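PDB 2EPG: tRNA-splicing ligase RtcB from Thermus thermophilus, which probably joins broken RNA ends in a GTP-dependent, manganese-requiring reaction, as other tRNA-splicing ligases of the RtcB family do. Local coordinates for residues Y22-P25 against K29-V32; M58-L63 against E68-M73; L118-L123 against R480-V485; G239-L244 against E317-V322; L337-A342 against L382-M387. All blocks are in the same frame, centred on the assembly; numbering follows the deposited sequence.

Contact 1 of 5, residues Y22-P25 against K29-V32; sequences YRIP and KMRV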
# COMPACT_ATOMS: atom_id res chain seq x y z
N TYR A 22 -10.31 20.40 -1.06
CA TYR A 22 -10.63 21.32 0.04
C TYR A 22 -9.43 21.64 0.94
O TYR A 22 -8.57 20.80 1.20
CB TYR A 22 -11.75 20.75 0.90
CG TYR A 22 -12.99 20.43 0.08
CD1 TYR A 22 -13.83 21.45 -0.37
CD2 TYR A 22 -13.28 19.12 -0.29
CE1 TYR A 22 -14.94 21.17 -1.18
CE2 TYR A 22 -14.39 18.82 -1.10
CZ TYR A 22 -15.21 19.85 -1.54
OH TYR A 22 -16.29 19.56 -2.34
N ARG A 23 -9.41 22.88 1.42
CA ARG A 23 -8.34 23.37 2.25
C ARG A 23 -8.84 23.76 3.65
O ARG A 23 -9.90 24.37 3.79
CB ARG A 23 -7.72 24.58 1.55
CG ARG A 23 -6.64 25.29 2.28
CD ARG A 23 -6.69 26.76 1.91
NE ARG A 23 -5.70 27.49 2.67
CZ ARG A 23 -5.88 28.70 3.18
NH1 ARG A 23 -4.89 29.24 3.86
NH2 ARG A 23 -7.02 29.35 3.02
N ILE A 24 -8.09 23.35 4.67
CA ILE A 24 -8.39 23.68 6.06
C ILE A 24 -7.32 24.70 6.39
O ILE A 24 -6.17 24.34 6.65
CB ILE A 24 -8.23 22.46 6.99
CG1 ILE A 24 -9.28 21.41 6.65
CG2 ILE A 24 -8.33 22.90 8.45
CD1 ILE A 24 -9.02 20.05 7.26
N PRO A 25 -7.66 25.98 6.36
CA PRO A 25 -6.61 26.95 6.67
C PRO A 25 -6.01 26.80 8.07
O PRO A 25 -6.69 26.42 9.03
CB PRO A 25 -7.29 28.30 6.41
CG PRO A 25 -8.75 28.01 6.56
CD PRO A 25 -8.92 26.65 5.97
N LYS A 29 -3.06 25.38 16.86
CA LYS A 29 -1.73 24.78 16.95
C LYS A 29 -1.16 24.32 15.60
O LYS A 29 0.01 23.92 15.52
CB LYS A 29 -1.76 23.59 17.91
CG LYS A 29 -2.67 23.76 19.12
CD LYS A 29 -1.90 23.85 20.43
CE LYS A 29 -1.22 25.20 20.59
NZ LYS A 29 -0.74 25.41 22.00
N MSE A 30 -1.97 24.37 14.55
CA MSE A 30 -1.54 23.95 13.24
C MSE A 30 -0.36 24.77 12.75
O MSE A 30 -0.38 26.01 12.83
CB MSE A 30 -2.69 24.04 12.25
CG MSE A 30 -3.78 23.04 12.52
SE MSE A 30 -5.32 23.36 11.44
CE MSE A 30 -4.64 22.68 9.74
N ARG A 31 0.66 24.09 12.27
CA ARG A 31 1.86 24.76 11.77
C ARG A 31 1.71 25.09 10.29
O ARG A 31 2.36 25.99 9.78
CB ARG A 31 3.09 23.88 11.99
CG ARG A 31 3.40 23.65 13.47
CD ARG A 31 4.51 22.63 13.65
NE ARG A 31 4.79 22.35 15.06
CZ ARG A 31 5.80 22.89 15.74
NH1 ARG A 31 5.99 22.57 17.01
NH2 ARG A 31 6.64 23.73 15.14
N VAL A 32 0.84 24.34 9.61
CA VAL A 32 0.60 24.52 8.19
C VAL A 32 -0.87 24.25 7.90
O VAL A 32 -1.60 23.79 8.78
CB VAL A 32 1.43 23.51 7.33
CG1 VAL A 32 2.93 23.72 7.54
CG2 VAL A 32 1.07 22.08 7.74
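Met30, modelled as selenomethionine, reaches from the 29-32 loop to the end of strand 21-24 and meets Ile24 and Pro25. The tight part is its methyl. Met30 CE lies 3.8 Å from Ile24 O and 3.9 Å from the CG2 methyl of Ile24. The two side chains cross at about a right angle. CG of Met30 stands anti to its carbonyl carbon, which aims the chain at the strand. A bend at the last torsion (chi3 75°) then turns CE toward Ile24. The selenium is looser, with Met30 SE 4.1 Å from Pro25 O. No hydrogen bond links the two segments. Met58 of helix 52-60 also packs on both Ile24 and Met30, so this side is buried.

The other side is more open. The Pro25 ring is partly exposed, and its CB bond points away from 29-32. Pro25 CB sits 3.4 Å above the plane of the Arg23 guanidinium, offset toward the rim. Arg23 NH1 also forms a salt bridge with Asp33 OD2, beyond the loop. Lys29 and Arg31 are exposed, although Arg31 NE is hydrogen-bonded to Thr62 O.

Strands 21-24 and 34-37 pair antiparallel, with a backbone bond between Ile24 and Ala34. The contact therefore lies inside the long connecting loop of a beta hairpin, with Met30 folded back against the strand end.

Contact 2 of 5, residues M58-L63 against E68-M73; sequences MNVATL and EPALAM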
# COMPACT_ATOMS: atom_id res chain seq x y z
N MSE A 58 -6.02 17.65 11.28
CA MSE A 58 -5.57 18.92 11.85
C MSE A 58 -4.50 18.70 12.92
O MSE A 58 -3.57 19.50 13.05
CB MSE A 58 -6.76 19.69 12.43
CG MSE A 58 -7.64 20.32 11.36
SE MSE A 58 -9.42 20.82 12.00
CE MSE A 58 -8.94 22.48 12.87
N ASN A 59 -4.62 17.61 13.68
CA ASN A 59 -3.64 17.30 14.72
C ASN A 59 -2.28 17.00 14.07
O ASN A 59 -1.23 17.41 14.57
CB ASN A 59 -4.09 16.08 15.53
CG ASN A 59 -5.37 16.33 16.32
OD1 ASN A 59 -6.04 15.38 16.72
ND2 ASN A 59 -5.71 17.58 16.54
N VAL A 60 -2.32 16.28 12.96
CA VAL A 60 -1.10 15.93 12.23
C VAL A 60 -0.35 17.22 11.91
O VAL A 60 0.86 17.30 12.07
CB VAL A 60 -1.45 15.18 10.93
CG1 VAL A 60 -0.19 15.00 10.06
CG2 VAL A 60 -2.06 13.81 11.27
N ALA A 61 -1.10 18.24 11.48
CA ALA A 61 -0.54 19.54 11.12
C ALA A 61 0.13 20.29 12.27
O ALA A 61 0.75 21.33 12.04
CB ALA A 61 -1.63 20.41 10.48
N THR A 62 -0.02 19.80 13.50
CA THR A 62 0.61 20.45 14.66
C THR A 62 2.04 19.92 14.89
O THR A 62 2.80 20.49 15.67
CB THR A 62 -0.16 20.19 15.97
OG1 THR A 62 -0.09 18.79 16.29
CG2 THR A 62 -1.62 20.61 15.85
N LEU A 63 2.41 18.83 14.21
CA LEU A 63 3.74 18.23 14.38
C LEU A 63 4.91 19.02 13.79
O LEU A 63 4.80 19.61 12.73
CB LEU A 63 3.72 16.80 13.85
CG LEU A 63 2.73 15.93 14.65
CD1 LEU A 63 2.59 14.55 14.05
CD2 LEU A 63 3.23 15.83 16.08
N GLU A 68 3.96 21.85 4.41
CA GLU A 68 2.62 22.19 3.98
C GLU A 68 2.29 21.57 2.62
O GLU A 68 3.10 21.64 1.69
CB GLU A 68 2.46 23.72 3.89
CG GLU A 68 1.04 24.18 3.64
CD GLU A 68 0.87 25.66 3.94
OE1 GLU A 68 1.27 26.50 3.10
OE2 GLU A 68 0.34 25.99 5.03
N PRO A 69 1.10 20.95 2.48
CA PRO A 69 0.10 20.83 3.54
C PRO A 69 -0.01 19.39 4.03
O PRO A 69 0.47 18.48 3.36
CB PRO A 69 -1.18 21.23 2.83
CG PRO A 69 -1.01 20.48 1.50
CD PRO A 69 0.49 20.72 1.16
N ALA A 70 -0.63 19.20 5.19
CA ALA A 70 -0.87 17.86 5.70
C ALA A 70 -2.03 17.45 4.80
O ALA A 70 -2.91 18.27 4.52
CB ALA A 70 -1.32 17.92 7.18
N LEU A 71 -2.05 16.19 4.35
CA LEU A 71 -3.09 15.73 3.42
C LEU A 71 -3.87 14.49 3.80
O LEU A 71 -3.41 13.64 4.57
CB LEU A 71 -2.48 15.45 2.05
CG LEU A 71 -1.90 16.61 1.24
CD1 LEU A 71 -0.58 16.19 0.64
CD2 LEU A 71 -2.91 17.01 0.15
N ALA A 72 -5.04 14.37 3.19
CA ALA A 72 -5.92 13.22 3.39
C ALA A 72 -6.65 12.92 2.08
O ALA A 72 -7.15 13.83 1.42
CB ALA A 72 -6.93 13.49 4.49
N MSE A 73 -6.70 11.63 1.73
CA MSE A 73 -7.36 11.13 0.52
C MSE A 73 -8.89 11.04 0.67
O MSE A 73 -9.41 11.14 1.78
CB MSE A 73 -6.80 9.74 0.17
CG MSE A 73 -5.34 9.76 -0.22
SE MSE A 73 -5.09 10.90 -1.76
CE MSE A 73 -3.44 11.73 -1.34
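Ala70 meets Ala61 and Val60 through a single methyl. These apolar touches make up the whole contact between the segments. Ala61 CB is 4.1 Å from Ala70 CB, methyl against methyl. Val60 adds one branch, with its CG1 4.3 Å from Ala70 CB. That branch is anti to the backbone N (chi1 172°), and the CB bonds of Val60 and Ala70 point toward the opposite segment.

The hydrogen bonds run within the segment 58-63. Thr62 N donates to Asn59 O at 2.9 Å. Leu63 N donates to Val60 O at 3.1 Å, closing a type I beta turn from Val60 to Leu63. None crosses to 68-73.

Backbone bonds to other parts hold each side. Ala61 bonds to Arg31, while Ala70 bonds to Asp33 and to Val35 of strand 34-37. Leu57 of helix 52-60 also touches Ala70 and Ala72.

All three touching residues are buried. With small methyls and no polar link, the chemistry implies that the two segments are joined here by van der Waals contact alone. The directional bonds on each side are made to other neighbours, such as Arg31, Asp33 and Val35.

Contact 3 of 5, residues L118-L123 against R480-V485; sequences LTLEDL and RPLIVV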
# COMPACT_ATOMS: atom_id res chain seq x y z
N LEU A 118 -3.59 -15.11 -20.20
CA LEU A 118 -4.88 -15.79 -20.27
C LEU A 118 -6.11 -14.89 -20.28
O LEU A 118 -6.11 -13.79 -19.73
CB LEU A 118 -5.01 -16.78 -19.11
CG LEU A 118 -3.98 -17.92 -19.13
CD1 LEU A 118 -3.86 -18.56 -17.75
CD2 LEU A 118 -4.40 -18.94 -20.17
N THR A 119 -7.16 -15.36 -20.93
CA THR A 119 -8.39 -14.60 -21.01
C THR A 119 -9.40 -15.36 -20.17
O THR A 119 -9.19 -16.53 -19.84
CB THR A 119 -8.88 -14.48 -22.46
OG1 THR A 119 -9.24 -15.77 -22.96
CG2 THR A 119 -7.76 -13.90 -23.32
N LEU A 120 -10.49 -14.69 -19.81
CA LEU A 120 -11.52 -15.30 -19.01
C LEU A 120 -11.92 -16.68 -19.57
O LEU A 120 -12.01 -17.67 -18.83
CB LEU A 120 -12.74 -14.38 -18.98
CG LEU A 120 -13.52 -14.16 -17.68
CD1 LEU A 120 -14.95 -13.81 -18.05
CD2 LEU A 120 -13.50 -15.40 -16.79
N GLU A 121 -12.15 -16.74 -20.88
CA GLU A 121 -12.56 -17.97 -21.54
C GLU A 121 -11.62 -19.14 -21.27
O GLU A 121 -12.06 -20.29 -21.14
CB GLU A 121 -12.68 -17.76 -23.06
CG GLU A 121 -13.76 -16.75 -23.49
CD GLU A 121 -13.37 -15.30 -23.26
OE1 GLU A 121 -12.16 -14.99 -23.29
OE2 GLU A 121 -14.28 -14.45 -23.06
N ASP A 122 -10.32 -18.84 -21.19
CA ASP A 122 -9.31 -19.86 -20.95
C ASP A 122 -9.29 -20.36 -19.52
O ASP A 122 -8.92 -21.50 -19.26
CB ASP A 122 -7.92 -19.29 -21.25
CG ASP A 122 -7.76 -18.85 -22.68
OD1 ASP A 122 -6.92 -17.95 -22.92
OD2 ASP A 122 -8.46 -19.41 -23.57
N LEU A 123 -9.71 -19.51 -18.60
CA LEU A 123 -9.66 -19.84 -17.18
C LEU A 123 -10.87 -20.54 -16.58
O LEU A 123 -10.73 -21.52 -15.84
CB LEU A 123 -9.40 -18.57 -16.38
CG LEU A 123 -9.11 -18.84 -14.91
CD1 LEU A 123 -7.62 -19.03 -14.78
CD2 LEU A 123 -9.58 -17.68 -14.04
N ARG A 480 -12.69 -7.45 -11.94
CA ARG A 480 -13.77 -8.15 -11.25
C ARG A 480 -13.23 -9.50 -10.74
O ARG A 480 -12.58 -10.24 -11.48
CB ARG A 480 -14.95 -8.35 -12.21
CG ARG A 480 -16.19 -8.91 -11.54
CD ARG A 480 -17.44 -8.68 -12.37
NE ARG A 480 -18.62 -9.08 -11.62
CZ ARG A 480 -18.91 -10.35 -11.33
NH1 ARG A 480 -20.00 -10.63 -10.62
NH2 ARG A 480 -18.13 -11.33 -11.77
N PRO A 481 -13.49 -9.83 -9.47
CA PRO A 481 -13.02 -11.10 -8.89
C PRO A 481 -13.77 -12.34 -9.33
O PRO A 481 -14.98 -12.29 -9.59
CB PRO A 481 -13.15 -10.86 -7.39
CG PRO A 481 -14.38 -10.00 -7.32
CD PRO A 481 -14.20 -9.02 -8.46
N LEU A 482 -13.05 -13.46 -9.43
CA LEU A 482 -13.61 -14.75 -9.81
C LEU A 482 -13.38 -15.74 -8.68
O LEU A 482 -14.25 -16.55 -8.37
CB LEU A 482 -12.93 -15.29 -11.06
CG LEU A 482 -13.23 -14.62 -12.40
CD1 LEU A 482 -12.14 -14.97 -13.39
CD2 LEU A 482 -14.59 -15.06 -12.90
N ILE A 483 -12.19 -15.67 -8.09
CA ILE A 483 -11.79 -16.55 -7.00
C ILE A 483 -11.18 -15.74 -5.86
O ILE A 483 -10.30 -14.91 -6.09
CB ILE A 483 -10.71 -17.56 -7.42
CG1 ILE A 483 -11.21 -18.45 -8.55
CG2 ILE A 483 -10.31 -18.41 -6.21
CD1 ILE A 483 -10.12 -19.35 -9.12
N VAL A 484 -11.63 -16.00 -4.64
CA VAL A 484 -11.11 -15.30 -3.48
C VAL A 484 -10.52 -16.31 -2.50
O VAL A 484 -11.21 -17.25 -2.08
CB VAL A 484 -12.22 -14.48 -2.77
CG1 VAL A 484 -11.69 -13.93 -1.46
CG2 VAL A 484 -12.67 -13.31 -3.66
N VAL A 485 -9.25 -16.14 -2.17
CA VAL A 485 -8.55 -17.00 -1.22
C VAL A 485 -8.19 -16.13 -0.01
O VAL A 485 -7.43 -15.16 -0.14
CB VAL A 485 -7.24 -17.58 -1.83
CG1 VAL A 485 -6.50 -18.41 -0.79
CG2 VAL A 485 -7.57 -18.43 -3.05
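Thr119 O receives two backbone N-H groups at the start of helix 120-123. Asp122 N lies 2.9 Å from Thr119 O in a weak bond, and Leu123 N is 3.3 Å from the same oxygen. Thr119 is the N-cap residue. Its OG1 donates to Glu121 OE1 at 3.0 Å, using the anti lone pair of the carboxylate. Thr119 N donates to Asp122 OD1 at 3.3 Å, and the bond is fairly straight at 164°. It meets that oxygen from above the carboxylate plane. The two acidic groups thus lie at the helix start, a position that may modestly favour their negative charge.

The helix presents two leucines to 480-485, and Leu482 fits against both. Leu482 CD1 is 3.7 Å from Leu120 CD2 and 3.8 Å from Leu123 CD2. Its other methyl joins in, with Leu482 CD2 4.1 Å from Leu120 CD2. Leu123 and Leu482 run past each other in opposite directions. CG of Leu123 is anti to its backbone N (chi1 -171°), which carries CD2 toward Leu482. No hydrogen bond crosses the contact.

The chain turns a corner at Leu482. Leu482 and Ile483 both face Val219, forming a classic beta bulge against strand 216-225. Helix 127-137 borders the same spot, with Leu130 on Leu123, Gln127 on Leu482 and Ala131 on Ile483. The short helix 120-123 thus rests against the bulge of strand 474-486, beside strands 216-225 and 240-247.

Contact 4 of 5, residues G239-L244 against E317-V322; sequences GQVTVL and EAFEKV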
# COMPACT_ATOMS: atom_id res chain seq x y z
N GLY A 239 -10.95 -8.71 -20.51
CA GLY A 239 -11.05 -10.15 -20.56
C GLY A 239 -9.79 -10.81 -20.02
O GLY A 239 -9.75 -12.01 -19.77
N GLN A 240 -8.75 -10.01 -19.82
CA GLN A 240 -7.49 -10.55 -19.32
C GLN A 240 -7.57 -11.01 -17.85
O GLN A 240 -8.18 -10.34 -17.01
CB GLN A 240 -6.39 -9.51 -19.49
CG GLN A 240 -5.06 -9.90 -18.89
CD GLN A 240 -4.14 -8.72 -18.83
OE1 GLN A 240 -4.61 -7.58 -18.76
NE2 GLN A 240 -2.84 -8.96 -18.86
N VAL A 241 -6.94 -12.14 -17.56
CA VAL A 241 -6.92 -12.70 -16.20
C VAL A 241 -5.80 -12.05 -15.35
O VAL A 241 -4.66 -11.94 -15.79
CB VAL A 241 -6.68 -14.25 -16.24
CG1 VAL A 241 -6.45 -14.79 -14.84
CG2 VAL A 241 -7.88 -14.95 -16.84
N THR A 242 -6.14 -11.61 -14.14
CA THR A 242 -5.13 -11.03 -13.26
C THR A 242 -5.26 -11.66 -11.87
O THR A 242 -6.25 -12.33 -11.57
CB THR A 242 -5.28 -9.48 -13.11
OG1 THR A 242 -6.53 -9.17 -12.49
CG2 THR A 242 -5.23 -8.79 -14.48
N VAL A 243 -4.24 -11.47 -11.06
CA VAL A 243 -4.23 -11.98 -9.70
C VAL A 243 -3.75 -10.84 -8.79
O VAL A 243 -2.66 -10.31 -8.97
CB VAL A 243 -3.28 -13.19 -9.58
CG1 VAL A 243 -3.33 -13.75 -8.15
CG2 VAL A 243 -3.69 -14.27 -10.60
N LEU A 244 -4.58 -10.47 -7.82
CA LEU A 244 -4.25 -9.40 -6.90
C LEU A 244 -3.95 -9.97 -5.52
O LEU A 244 -4.78 -10.68 -4.95
CB LEU A 244 -5.39 -8.37 -6.84
CG LEU A 244 -5.14 -7.07 -6.06
CD1 LEU A 244 -5.99 -5.91 -6.64
CD2 LEU A 244 -5.45 -7.29 -4.59
N GLU A 317 3.00 -21.35 -9.31
CA GLU A 317 3.01 -22.80 -9.12
C GLU A 317 1.60 -23.38 -9.17
O GLU A 317 1.39 -24.49 -9.65
CB GLU A 317 3.67 -23.19 -7.80
CG GLU A 317 5.13 -22.78 -7.70
CD GLU A 317 5.79 -23.27 -6.41
OE1 GLU A 317 5.09 -23.31 -5.37
OE2 GLU A 317 7.00 -23.59 -6.44
N ALA A 318 0.63 -22.62 -8.68
CA ALA A 318 -0.74 -23.10 -8.71
C ALA A 318 -1.29 -23.13 -10.14
O ALA A 318 -1.97 -24.08 -10.52
CB ALA A 318 -1.62 -22.23 -7.82
N PHE A 319 -0.98 -22.12 -10.95
CA PHE A 319 -1.49 -22.11 -12.32
C PHE A 319 -0.91 -23.30 -13.08
O PHE A 319 -1.63 -24.02 -13.77
CB PHE A 319 -1.14 -20.81 -13.05
CG PHE A 319 -2.12 -19.69 -12.80
CD1 PHE A 319 -2.92 -19.21 -13.83
CD2 PHE A 319 -2.23 -19.09 -11.54
CE1 PHE A 319 -3.83 -18.15 -13.62
CE2 PHE A 319 -3.14 -18.04 -11.32
CZ PHE A 319 -3.94 -17.58 -12.36
N GLU A 320 0.39 -23.51 -12.93
CA GLU A 320 1.07 -24.60 -13.59
C GLU A 320 0.55 -25.98 -13.12
O GLU A 320 0.39 -26.89 -13.92
CB GLU A 320 2.57 -24.47 -13.35
CG GLU A 320 3.19 -23.33 -14.12
CD GLU A 320 4.47 -22.83 -13.51
OE1 GLU A 320 5.05 -23.55 -12.67
OE2 GLU A 320 4.91 -21.71 -13.88
N LYS A 321 0.29 -26.11 -11.83
CA LYS A 321 -0.21 -27.36 -11.28
C LYS A 321 -1.52 -27.79 -11.95
O LYS A 321 -1.78 -28.98 -12.12
CB LYS A 321 -0.41 -27.21 -9.76
CG LYS A 321 -0.42 -28.50 -8.96
CD LYS A 321 -1.71 -29.27 -9.16
CE LYS A 321 -1.72 -30.56 -8.35
NZ LYS A 321 -2.97 -31.35 -8.62
N VAL A 322 -2.34 -26.82 -12.36
CA VAL A 322 -3.61 -27.16 -13.00
C VAL A 322 -3.55 -27.19 -14.52
O VAL A 322 -4.60 -27.23 -15.18
CB VAL A 322 -4.74 -26.21 -12.58
CG1 VAL A 322 -4.98 -26.34 -11.07
CG2 VAL A 322 -4.38 -24.78 -12.95
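Phe319 carries the whole contact from its helix, meeting Val241 and Val243 of strand 240-247. The segment begins with Glu317 near the end of the long helix 288-321. Glu317 O accepts Lys321 N at 2.9 Å, an i to i+4 helical bond. Ala318 follows and touches Leu134 of helix 127-137.

Phe319 comes next and points at the strand. Its CG lies anti to the carbonyl carbon (chi1 -85°), which sends the ring out from the helix. The far end of the ring does the touching. Phe319 CZ is 3.8 Å from Val243 CG2, and Phe319 CE2 is 3.9 Å from the same methyl. That methyl approaches obliquely, neither over the face nor at the edge. Val241 CG1 sits at the ring edge, near its plane, 4.4 Å from Phe319 CE1. Leu130 and Leu331 also pack on the ring.

Glu320 turns to another partner, with OE2 hydrogen-bonded to His329 NE2. Lys321 is exposed. Val322 is the first residue to leave helical angles. Its N makes weak bonds to Ala318 O and Phe319 O, while its O accepts from Arg126 NH2.

Val243 lies about 4 Å, side chain to side chain, from Leu217, a predicted GMP-binding residue. The arrangement is helix-on-sheet packing in this alpha-beta fold, with Phe319 of helix 288-321 set against Val241 and Val243, residues i and i+2 on one face of strand 240-247.

Contact 5 of 5, residues L337-A342 against L382-M387; sequences LAHNNA and LVPGDM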
# COMPACT_ATOMS: atom_id res chain seq x y z
N LEU A 337 3.00 -2.20 -4.84
CA LEU A 337 3.23 -1.01 -4.03
C LEU A 337 2.59 -1.07 -2.65
O LEU A 337 1.63 -1.79 -2.42
CB LEU A 337 2.73 0.25 -4.76
CG LEU A 337 1.23 0.60 -4.68
CD1 LEU A 337 0.95 1.91 -5.43
CD2 LEU A 337 0.41 -0.55 -5.28
N ALA A 338 3.16 -0.29 -1.74
CA ALA A 338 2.70 -0.21 -0.37
C ALA A 338 1.51 0.71 -0.19
O ALA A 338 1.33 1.64 -0.97
CB ALA A 338 3.85 0.27 0.52
N HIS A 339 0.71 0.45 0.85
CA HIS A 339 -0.45 1.27 1.20
C HIS A 339 -0.18 1.92 2.56
O HIS A 339 -0.88 2.84 2.96
CB HIS A 339 -1.73 0.42 1.24
CG HIS A 339 -2.32 0.15 -0.11
ND1 HIS A 339 -3.68 0.06 -0.32
CD2 HIS A 339 -1.75 0.03 -1.33
CE1 HIS A 339 -3.92 -0.11 -1.61
NE2 HIS A 339 -2.76 -0.13 -2.25
N ASN A 340 0.84 1.42 3.29
CA ASN A 340 1.24 1.99 4.58
C ASN A 340 2.76 2.04 4.57
O ASN A 340 3.41 1.00 4.48
CB ASN A 340 0.83 1.11 5.78
CG ASN A 340 -0.67 1.05 6.00
OD1 ASN A 340 -1.37 2.06 5.92
ND2 ASN A 340 -1.17 -0.14 6.29
N ASN A 341 3.34 3.24 4.64
CA ASN A 341 4.79 3.35 4.64
C ASN A 341 5.28 4.78 4.76
O ASN A 341 4.56 5.71 4.42
CB ASN A 341 5.34 2.75 3.35
CG ASN A 341 6.56 1.90 3.58
OD1 ASN A 341 7.14 1.36 2.63
ND2 ASN A 341 6.96 1.76 4.84
N ALA A 342 6.50 4.96 5.24
CA ALA A 342 7.10 6.29 5.31
C ALA A 342 8.36 6.12 4.49
O ALA A 342 9.10 5.15 4.67
CB ALA A 342 7.45 6.67 6.74
N LEU A 382 -2.57 0.67 -7.62
CA LEU A 382 -3.46 -0.48 -7.44
C LEU A 382 -4.43 -0.19 -6.31
O LEU A 382 -4.03 0.01 -5.17
CB LEU A 382 -2.61 -1.73 -7.13
CG LEU A 382 -1.44 -1.92 -8.11
CD1 LEU A 382 -0.58 -3.13 -7.72
CD2 LEU A 382 -1.99 -2.07 -9.52
N VAL A 383 -5.71 -0.16 -6.65
CA VAL A 383 -6.75 0.13 -5.69
C VAL A 383 -7.64 -1.09 -5.51
O VAL A 383 -8.59 -1.31 -6.27
CB VAL A 383 -7.60 1.34 -6.16
CG1 VAL A 383 -8.73 1.63 -5.20
CG2 VAL A 383 -6.71 2.57 -6.27
N PRO A 384 -7.34 -1.91 -4.50
CA PRO A 384 -8.15 -3.11 -4.27
C PRO A 384 -9.46 -2.70 -3.60
O PRO A 384 -9.51 -1.72 -2.85
CB PRO A 384 -7.26 -3.92 -3.35
CG PRO A 384 -6.68 -2.85 -2.46
CD PRO A 384 -6.33 -1.74 -3.44
N GLY A 385 -10.54 -3.42 -3.90
CA GLY A 385 -11.79 -3.11 -3.24
C GLY A 385 -11.84 -4.08 -2.08
O GLY A 385 -10.81 -4.63 -1.68
N ASP A 386 -13.02 -4.32 -1.52
CA ASP A 386 -13.10 -5.30 -0.45
C ASP A 386 -13.09 -6.63 -1.19
O ASP A 386 -13.13 -6.66 -2.42
CB ASP A 386 -14.40 -5.14 0.32
CG ASP A 386 -14.62 -3.72 0.77
OD1 ASP A 386 -14.78 -2.85 -0.11
OD2 ASP A 386 -14.62 -3.48 2.00
N MSE A 387 -13.02 -7.73 -0.45
CA MSE A 387 -13.02 -9.03 -1.10
C MSE A 387 -14.30 -9.19 -1.91
O MSE A 387 -15.39 -8.81 -1.46
CB MSE A 387 -12.93 -10.14 -0.07
CG MSE A 387 -11.74 -10.04 0.84
SE MSE A 387 -11.84 -11.43 2.16
CE MSE A 387 -10.75 -12.73 1.27
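At the predicted active site of the ligase, His339, predicted to bind manganese and GMP, faces Pro384, predicted to bind GMP. His339 lies where strand 332-347 is interrupted, and Pro384 directly follows strand 380-383.

His339 NE2 donates to Leu382 O at 3.2 Å. The oxygen lies in the imidazole plane, at the ring edge. The donor sits nearly in line with the carbonyl, with a C=O...N angle of 167°. The N-H itself is bent from the line, at 136°. Pro384 comes to the same edge, and its CD is 3.4 Å from His339 CE1. The other ring nitrogen, ND1, is hydrogen-bonded to ND1 of His410, the predicted histidine that carries GMP. The two imidazoles meet with their planes about 80° apart. The ring is thus tied at both nitrogens, which fixes its rotation.

Next to this polar link, Leu337 and Leu382 form an apolar patch. Leu337 CD2 packs 3.6 Å from Leu382 CG and 3.7 Å from Leu382 CD1. CG of Leu337 lies between its backbone N and carbonyl carbon, and this brings CD2 to Leu382. Val111 of strand 110-119 lines the same place, touching His339, Leu382 and Pro384.

All four touching residues are buried near the centre of the chain. Leu382 O probably acts as a second-shell group, holding His339 through NE2 and leaving ND1 turned to His410. The arrangement is consistent with the manganese and guanylate site of the RtcB family.

Contacts 1 and 2 form one cluster, with centres about 7 Å apart, and contacts 3 and 4 form another, about 8 Å apart. The clusters lie on opposite sides of the chain's centre. Contact 5 lies near that centre, about 21 Å from contacts 2, 3 and 4, centre to centre. Along the chain, contacts 1 and 2 close first. Contact 3 then spans most of the remaining chain and encloses contact 4, followed by contact 5. Neighbouring strands 110-119 and 240-247 join contacts 3 and 4, while strands 110-119 and 332-347 connect contact 3 with contact 5. Leu244 of contact 4 meets Pro384 of the predicted GMP site, whereas contacts 1 and 2 stay separate from it.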